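PDB 7MCM: enoyl-CoA hydratase from Mycolicibacterium smegmatis, which probably catalyses the reversible addition of water to the double bond of 2-trans-enoyl-CoA thioesters, giving (3S)-3-hydroxyacyl-CoA in fatty acid metabolism. Local coordinates for residues A45-L57 and A205-R217. Sequence-based numbering, arbitrary orientation.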
ATOM      1  N   ALA B  45     -22.495  11.558  17.897  1.00 42.15           N
ATOM      2  CA  ALA B  45     -23.090  11.402  19.222  1.00 44.58           C
ATOM      3  C   ALA B  45     -22.847  10.004  19.773  1.00 42.43           C
ATOM      4  O   ALA B  45     -22.634   9.833  20.978  1.00 41.10           O
ATOM      5  CB  ALA B  45     -24.586  11.703  19.173  1.00 39.95           C
ATOM      6  N   ALA B  46     -22.888   8.992  18.911  1.00 41.11           N
ATOM      7  CA  ALA B  46     -22.631   7.631  19.367  1.00 41.69           C
ATOM      8  C   ALA B  46     -21.171   7.458  19.775  1.00 37.13           C
ATOM      9  O   ALA B  46     -20.879   6.814  20.786  1.00 41.03           O
ATOM     10  CB  ALA B  46     -23.033   6.632  18.279  1.00 33.34           C
ATOM     11  N   ASN B  47     -20.240   8.049  19.017  1.00 38.42           N
ATOM     12  CA  ASN B  47     -18.835   8.025  19.425  1.00 40.55           C
ATOM     13  C   ASN B  47     -18.639   8.675  20.787  1.00 42.59           C
ATOM     14  O   ASN B  47     -17.829   8.206  21.596  1.00 42.81           O
ATOM     15  CB  ASN B  47     -17.964   8.747  18.401  1.00 40.33           C
ATOM     16  CG  ASN B  47     -17.762   7.942  17.145  1.00 41.36           C
ATOM     17  OD1 ASN B  47     -18.011   6.734  17.122  1.00 38.29           O
ATOM     18  ND2 ASN B  47     -17.317   8.608  16.083  1.00 39.40           N
ATOM     19  N   ALA B  48     -19.349   9.775  21.045  1.00 44.18           N
ATOM     20  CA  ALA B  48     -19.129  10.538  22.263  1.00 47.29           C
ATOM     21  C   ALA B  48     -19.739   9.864  23.484  1.00 44.63           C
ATOM     22  O   ALA B  48     -19.275  10.092  24.602  1.00 46.28           O
ATOM     23  CB  ALA B  48     -19.690  11.955  22.102  1.00 46.52           C
ATOM     24  N   ASP B  49     -20.775   9.048  23.300  1.00 46.44           N
ATOM     25  CA  ASP B  49     -21.457   8.401  24.419  1.00 50.54           C
ATOM     26  C   ASP B  49     -20.835   7.028  24.630  1.00 46.08           C
ATOM     27  O   ASP B  49     -21.233   6.044  24.012  1.00 46.51           O
ATOM     28  CB  ASP B  49     -22.958   8.310  24.160  1.00 51.88           C
ATOM     29  CG  ASP B  49     -23.746   7.853  25.393  1.00 55.70           C
ATOM     30  OD1 ASP B  49     -23.129   7.394  26.379  1.00 53.00           O
ATOM     31  OD2 ASP B  49     -24.989   7.943  25.366  1.00 58.93           O
ATOM     32  N   THR B  50     -19.863   6.954  25.544  1.00 52.60           N
ATOM     33  CA  THR B  50     -19.157   5.698  25.777  1.00 54.50           C
ATOM     34  C   THR B  50     -20.052   4.598  26.339  1.00 53.43           C
ATOM     35  O   THR B  50     -19.634   3.437  26.362  1.00 56.30           O
ATOM     36  CB  THR B  50     -17.962   5.939  26.690  1.00 53.57           C
ATOM     37  OG1 THR B  50     -18.412   6.444  27.955  1.00 55.93           O
ATOM     38  CG2 THR B  50     -16.994   6.924  26.042  1.00 51.33           C
ATOM     39  N   ASP B  51     -21.277   4.914  26.752  1.00 52.78           N
ATOM     40  CA  ASP B  51     -22.201   3.860  27.150  1.00 57.25           C
ATOM     41  C   ASP B  51     -22.699   3.058  25.945  1.00 53.12           C
ATOM     42  O   ASP B  51     -23.081   1.892  26.102  1.00 60.33           O
ATOM     43  CB  ASP B  51     -23.383   4.463  27.914  1.00 61.50           C
ATOM     44  CG  ASP B  51     -22.977   5.099  29.251  1.00 74.42           C
ATOM     45  OD1 ASP B  51     -21.991   4.653  29.885  1.00 66.74           O
ATOM     46  OD2 ASP B  51     -23.654   6.068  29.660  1.00 76.14           O
ATOM     47  N   ILE B  52     -22.695   3.648  24.748  1.00 44.06           N
ATOM     48  CA  ILE B  52     -23.192   2.981  23.545  1.00 42.20           C
ATOM     49  C   ILE B  52     -22.139   2.021  22.995  1.00 44.63           C
ATOM     50  O   ILE B  52     -20.963   2.379  22.850  1.00 42.53           O
ATOM     51  CB  ILE B  52     -23.591   4.014  22.473  1.00 42.22           C
ATOM     52  CG1 ILE B  52     -24.589   5.027  23.038  1.00 48.29           C
ATOM     53  CG2 ILE B  52     -24.153   3.314  21.227  1.00 39.69           C
ATOM     54  CD1 ILE B  52     -25.891   4.421  23.458  1.00 51.76           C
ATOM     55  N   SER B  53     -22.571   0.810  22.636  1.00 34.97           N
ATOM     56  CA  SER B  53     -21.668  -0.217  22.134  1.00 39.25           C
ATOM     57  C   SER B  53     -22.057  -0.797  20.783  1.00 34.25           C
ATOM     58  O   SER B  53     -21.203  -1.407  20.136  1.00 37.78           O
ATOM     59  CB  SER B  53     -21.557  -1.380  23.137  1.00 36.79           C
ATOM     60  OG  SER B  53     -20.752  -1.026  24.246  1.00 42.21           O
ATOM     61  N   VAL B  54     -23.313  -0.672  20.358  1.00 33.20           N
ATOM     62  CA  VAL B  54     -23.792  -1.247  19.099  1.00 34.87           C
ATOM     63  C   VAL B  54     -24.853  -0.314  18.531  1.00 37.87           C
ATOM     64  O   VAL B  54     -25.661   0.245  19.282  1.00 31.69           O
ATOM     65  CB  VAL B  54     -24.393  -2.660  19.287  1.00 30.37           C
ATOM     66  CG1 VAL B  54     -24.657  -3.310  17.938  1.00 28.99           C
ATOM     67  CG2 VAL B  54     -23.508  -3.542  20.130  1.00 39.25           C
ATOM     68  N   VAL B  55     -24.860  -0.169  17.204  1.00 32.71           N
ATOM     69  CA  VAL B  55     -25.924   0.514  16.463  1.00 34.00           C
ATOM     70  C   VAL B  55     -26.581  -0.505  15.549  1.00 28.95           C
ATOM     71  O   VAL B  55     -25.888  -1.281  14.881  1.00 29.33           O
ATOM     72  CB  VAL B  55     -25.396   1.718  15.648  1.00 27.23           C
ATOM     73  CG1 VAL B  55     -26.427   2.202  14.605  1.00 28.72           C
ATOM     74  CG2 VAL B  55     -25.029   2.863  16.563  1.00 30.77           C
ATOM     75  N   ILE B  56     -27.913  -0.539  15.566  1.00 31.60           N
ATOM     76  CA  ILE B  56     -28.712  -1.250  14.571  1.00 30.91           C
ATOM     77  C   ILE B  56     -29.267  -0.215  13.595  1.00 35.54           C
ATOM     78  O   ILE B  56     -29.993   0.701  13.998  1.00 30.06           O
ATOM     79  CB  ILE B  56     -29.862  -2.033  15.217  1.00 29.23           C
ATOM     80  CG1 ILE B  56     -29.340  -3.157  16.128  1.00 30.64           C
ATOM     81  CG2 ILE B  56     -30.802  -2.552  14.126  1.00 29.96           C
ATOM     82  CD1 ILE B  56     -30.449  -3.810  16.980  1.00 29.79           C
ATOM     83  N   LEU B  57     -28.962  -0.368  12.311  1.00 30.17           N
ATOM     84  CA  LEU B  57     -29.428   0.554  11.277  1.00 28.70           C
ATOM     85  C   LEU B  57     -30.503  -0.129  10.444  1.00 28.01           C
ATOM     86  O   LEU B  57     -30.282  -1.217   9.913  1.00 26.90           O
ATOM     87  CB  LEU B  57     -28.271   1.009  10.384  1.00 30.49           C
ATOM     88  CG  LEU B  57     -28.628   1.913   9.197  1.00 28.17           C
ATOM     89  CD1 LEU B  57     -29.194   3.258   9.674  1.00 32.07           C
ATOM     90  CD2 LEU B  57     -27.397   2.099   8.319  1.00 28.67           C
ATOM     91  N   ALA B 205     -27.075  -7.873  18.339  1.00 31.08           N
ATOM     92  CA  ALA B 205     -26.509  -6.716  19.031  1.00 27.27           C
ATOM     93  C   ALA B 205     -26.159  -7.038  20.484  1.00 32.33           C
ATOM     94  O   ALA B 205     -25.122  -6.595  20.992  1.00 32.25           O
ATOM     95  CB  ALA B 205     -27.493  -5.542  18.968  1.00 32.82           C
ATOM     96  N   GLU B 206     -27.021  -7.788  21.175  1.00 32.42           N
ATOM     97  CA  GLU B 206     -26.768  -8.133  22.575  1.00 35.09           C
ATOM     98  C   GLU B 206     -25.587  -9.083  22.741  1.00 34.58           C
ATOM     99  O   GLU B 206     -24.943  -9.082  23.798  1.00 34.73           O
ATOM    100  CB  GLU B 206     -28.019  -8.731  23.210  1.00 35.60           C
ATOM    101  CG  GLU B 206     -28.903  -7.671  23.872  1.00 50.20           C
ATOM    102  CD  GLU B 206     -28.174  -6.960  25.016  1.00 63.64           C
ATOM    103  OE1 GLU B 206     -27.316  -7.601  25.690  1.00 64.16           O
ATOM    104  OE2 GLU B 206     -28.448  -5.759  25.229  1.00 69.30           O
ATOM    105  N   ARG B 207     -25.300  -9.911  21.734  1.00 32.03           N
ATOM    106  CA  ARG B 207     -24.108 -10.757  21.814  1.00 41.31           C
ATOM    107  C   ARG B 207     -22.830  -9.925  21.786  1.00 37.70           C
ATOM    108  O   ARG B 207     -21.788 -10.374  22.280  1.00 36.14           O
ATOM    109  CB  ARG B 207     -24.093 -11.782  20.677  1.00 35.32           C
ATOM    110  CG  ARG B 207     -25.108 -12.927  20.772  1.00 32.76           C
ATOM    111  CD  ARG B 207     -25.102 -13.712  19.419  1.00 43.40           C
ATOM    112  NE  ARG B 207     -23.769 -14.201  19.085  1.00 42.61           N
ATOM    113  CZ  ARG B 207     -23.356 -14.546  17.872  1.00 41.38           C
ATOM    114  NH1 ARG B 207     -24.148 -14.454  16.819  1.00 36.24           N
ATOM    115  NH2 ARG B 207     -22.115 -15.002  17.714  1.00 41.98           N
ATOM    116  N   ILE B 208     -22.886  -8.736  21.193  1.00 27.45           N
ATOM    117  CA  ILE B 208     -21.791  -7.771  21.243  1.00 28.62           C
ATOM    118  C   ILE B 208     -21.852  -6.926  22.504  1.00 33.86           C
ATOM    119  O   ILE B 208     -20.854  -6.781  23.215  1.00 32.18           O
ATOM    120  CB  ILE B 208     -21.824  -6.874  19.993  1.00 28.46           C
ATOM    121  CG1 ILE B 208     -21.629  -7.706  18.726  1.00 30.14           C
ATOM    122  CG2 ILE B 208     -20.803  -5.744  20.102  1.00 27.95           C
ATOM    123  CD1 ILE B 208     -21.839  -6.896  17.457  1.00 24.50           C
ATOM    124  N   ALA B 209     -23.032  -6.361  22.792  1.00 29.06           N
ATOM    125  CA  ALA B 209     -23.172  -5.369  23.848  1.00 29.53           C
ATOM    126  C   ALA B 209     -22.937  -5.945  25.243  1.00 34.64           C
ATOM    127  O   ALA B 209     -22.719  -5.171  26.178  1.00 33.46           O
ATOM    128  CB  ALA B 209     -24.561  -4.720  23.774  1.00 35.49           C
ATOM    129  N   LYS B 210     -22.980  -7.274  25.408  1.00 32.78           N
ATOM    130  CA  LYS B 210     -22.695  -7.875  26.713  1.00 33.60           C
ATOM    131  C   LYS B 210     -21.241  -7.688  27.135  1.00 39.08           C
ATOM    132  O   LYS B 210     -20.938  -7.798  28.331  1.00 32.11           O
ATOM    133  CB  LYS B 210     -23.010  -9.375  26.694  1.00 35.69           C
ATOM    134  CG  LYS B 210     -22.067 -10.202  25.779  1.00 34.80           C
ATOM    135  CD  LYS B 210     -22.175 -11.703  26.087  1.00 38.82           C
ATOM    136  CE  LYS B 210     -21.211 -12.567  25.266  1.00 34.35           C
ATOM    137  NZ  LYS B 210     -21.604 -12.687  23.831  1.00 34.38           N
ATOM    138  N   ASN B 211     -20.327  -7.407  26.176  1.00 29.66           N
ATOM    139  CA  ASN B 211     -18.896  -7.329  26.414  1.00 31.54           C
ATOM    140  C   ASN B 211     -18.487  -5.936  26.867  1.00 33.38           C
ATOM    141  O   ASN B 211     -19.182  -4.958  26.599  1.00 37.12           O
ATOM    142  CB  ASN B 211     -18.144  -7.723  25.137  1.00 28.75           C
ATOM    143  CG  ASN B 211     -18.446  -9.140  24.722  1.00 33.24           C
ATOM    144  OD1 ASN B 211     -18.742  -9.435  23.550  1.00 31.34           O
ATOM    145  ND2 ASN B 211     -18.404 -10.031  25.688  1.00 24.79           N
ATOM    146  N   PRO B 212     -17.353  -5.814  27.559  1.00 33.62           N
ATOM    147  CA  PRO B 212     -16.919  -4.498  28.047  1.00 31.75           C
ATOM    148  C   PRO B 212     -16.858  -3.478  26.917  1.00 36.53           C
ATOM    149  O   PRO B 212     -16.223  -3.706  25.883  1.00 32.69           O
ATOM    150  CB  PRO B 212     -15.530  -4.778  28.631  1.00 30.61           C
ATOM    151  CG  PRO B 212     -15.556  -6.215  28.987  1.00 32.81           C
ATOM    152  CD  PRO B 212     -16.411  -6.877  27.924  1.00 26.31           C
ATOM    153  N   ALA B 213     -17.526  -2.339  27.127  1.00 33.34           N
ATOM    154  CA  ALA B 213     -17.667  -1.345  26.066  1.00 32.11           C
ATOM    155  C   ALA B 213     -16.340  -0.859  25.495  1.00 33.38           C
ATOM    156  O   ALA B 213     -16.237  -0.769  24.259  1.00 37.20           O
ATOM    157  CB  ALA B 213     -18.500  -0.157  26.573  1.00 41.19           C
ATOM    158  N   PRO B 214     -15.312  -0.535  26.287  1.00 37.57           N
ATOM    159  CA  PRO B 214     -14.054  -0.095  25.663  1.00 34.70           C
ATOM    160  C   PRO B 214     -13.406  -1.155  24.785  1.00 32.48           C
ATOM    161  O   PRO B 214     -12.798  -0.811  23.766  1.00 31.40           O
ATOM    162  CB  PRO B 214     -13.174   0.258  26.868  1.00 36.08           C
ATOM    163  CG  PRO B 214     -14.107   0.497  27.970  1.00 39.78           C
ATOM    164  CD  PRO B 214     -15.234  -0.454  27.757  1.00 38.22           C
ATOM    165  N   ALA B 215     -13.499  -2.436  25.161  1.00 34.11           N
ATOM    166  CA  ALA B 215     -12.871  -3.486  24.359  1.00 31.48           C
ATOM    167  C   ALA B 215     -13.589  -3.674  23.026  1.00 30.84           C
ATOM    168  O   ALA B 215     -12.948  -3.940  22.001  1.00 31.25           O
ATOM    169  CB  ALA B 215     -12.835  -4.800  25.134  1.00 26.65           C
ATOM    170  N   VAL B 216     -14.920  -3.567  23.022  1.00 32.47           N
ATOM    171  CA  VAL B 216     -15.665  -3.646  21.767  1.00 29.99           C
ATOM    172  C   VAL B 216     -15.186  -2.575  20.783  1.00 32.48           C
ATOM    173  O   VAL B 216     -14.973  -2.849  19.589  1.00 30.57           O
ATOM    174  CB  VAL B 216     -17.178  -3.543  22.047  1.00 32.76           C
ATOM    175  CG1 VAL B 216     -17.948  -3.281  20.747  1.00 31.16           C
ATOM    176  CG2 VAL B 216     -17.662  -4.845  22.692  1.00 28.73           C
ATOM    177  N   ARG B 217     -14.978  -1.350  21.269  1.00 31.28           N
ATOM    178  CA  ARG B 217     -14.567  -0.268  20.380  1.00 30.39           C
ATOM    179  C   ARG B 217     -13.127  -0.436  19.916  1.00 32.65           C
ATOM    180  O   ARG B 217     -12.801  -0.112  18.767  1.00 30.88           O
ATOM    181  CB  ARG B 217     -14.757   1.072  21.077  1.00 30.09           C
ATOM    182  CG  ARG B 217     -16.227   1.454  21.131  1.00 33.27           C
ATOM    183  CD  ARG B 217     -16.392   2.753  21.850  1.00 45.03           C
ATOM    184  NE  ARG B 217     -17.789   3.147  21.959  1.00 35.61           N
ATOM    185  CZ  ARG B 217     -18.202   4.398  21.886  1.00 34.85           C
ATOM    186  NH1 ARG B 217     -17.362   5.387  21.625  1.00 36.83           N
ATOM    187  NH2 ARG B 217     -19.489   4.666  22.082  1.00 38.72           N
TER
HETATM  188  O   HOH W   1     -18.407   0.822  23.301  1.00 46.14           O
HETATM  189  O   HOH W   2     -20.796  -3.052  25.858  1.00 41.77           O
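Arg217, from the helix 213-226, reaches into the turn between helix 33-48 and strand 54-59, while beside it the strand's first residues pack on helix 197-209: a buried contact, polar at one end and apolar at the other. The stretched-out arginine chain delivers its guanidinium to three backbone carbonyls along its edge. Arg217 NH1 donates to Asn47 O at 2.9 Å, in the guanidinium plane. Arg217 NH2 gives a nearly straight bond to Ile52 O (2.8 Å, 166°) and a more bent one to Ala46 O (2.9 Å), which lies tilted out of that plane, and Thr50 CA lies over one face. Arg217 thus holds the last turn of the helix to the far side of the Asp49–Ile52 type I turn. Within that turn Asp49 OD1 accepts from Asp51 N, an Asx turn, while its OD2 forms a salt bridge with Arg12. Glu106 forms a salt bridge with NH1 and probably balances the charge.

Two waters fill in around Ser53. One lies within hydrogen-bonding distance of Ile52 O, Ser53 OG and Ala213 O, and can donate to two of them at a time; the other accepts from Ser53 OG and donates to Ala209 O and Asn211 O, tying the serine to the link between the two helices. Ala213 CB sits 3.4 Å from Ser53 OG.

Farther along, chi1 of -170° turns Val54 CG1 to Ala205 CB (3.8 Å) and presses Val54 CG2 tightly on Ile208 CG2 (3.5 Å); Ile56 CD1 reaches Ala205 CB at 4.0 Å. Here strand 54-57 and helix 205-209 run nearly antiparallel, their axes 8.9 Å apart. Helix 197-209, whose Arg207 also salt-bridges Asp175 of a neighbouring subunit, thus joins the crotonase spiral core to the C-terminal helices.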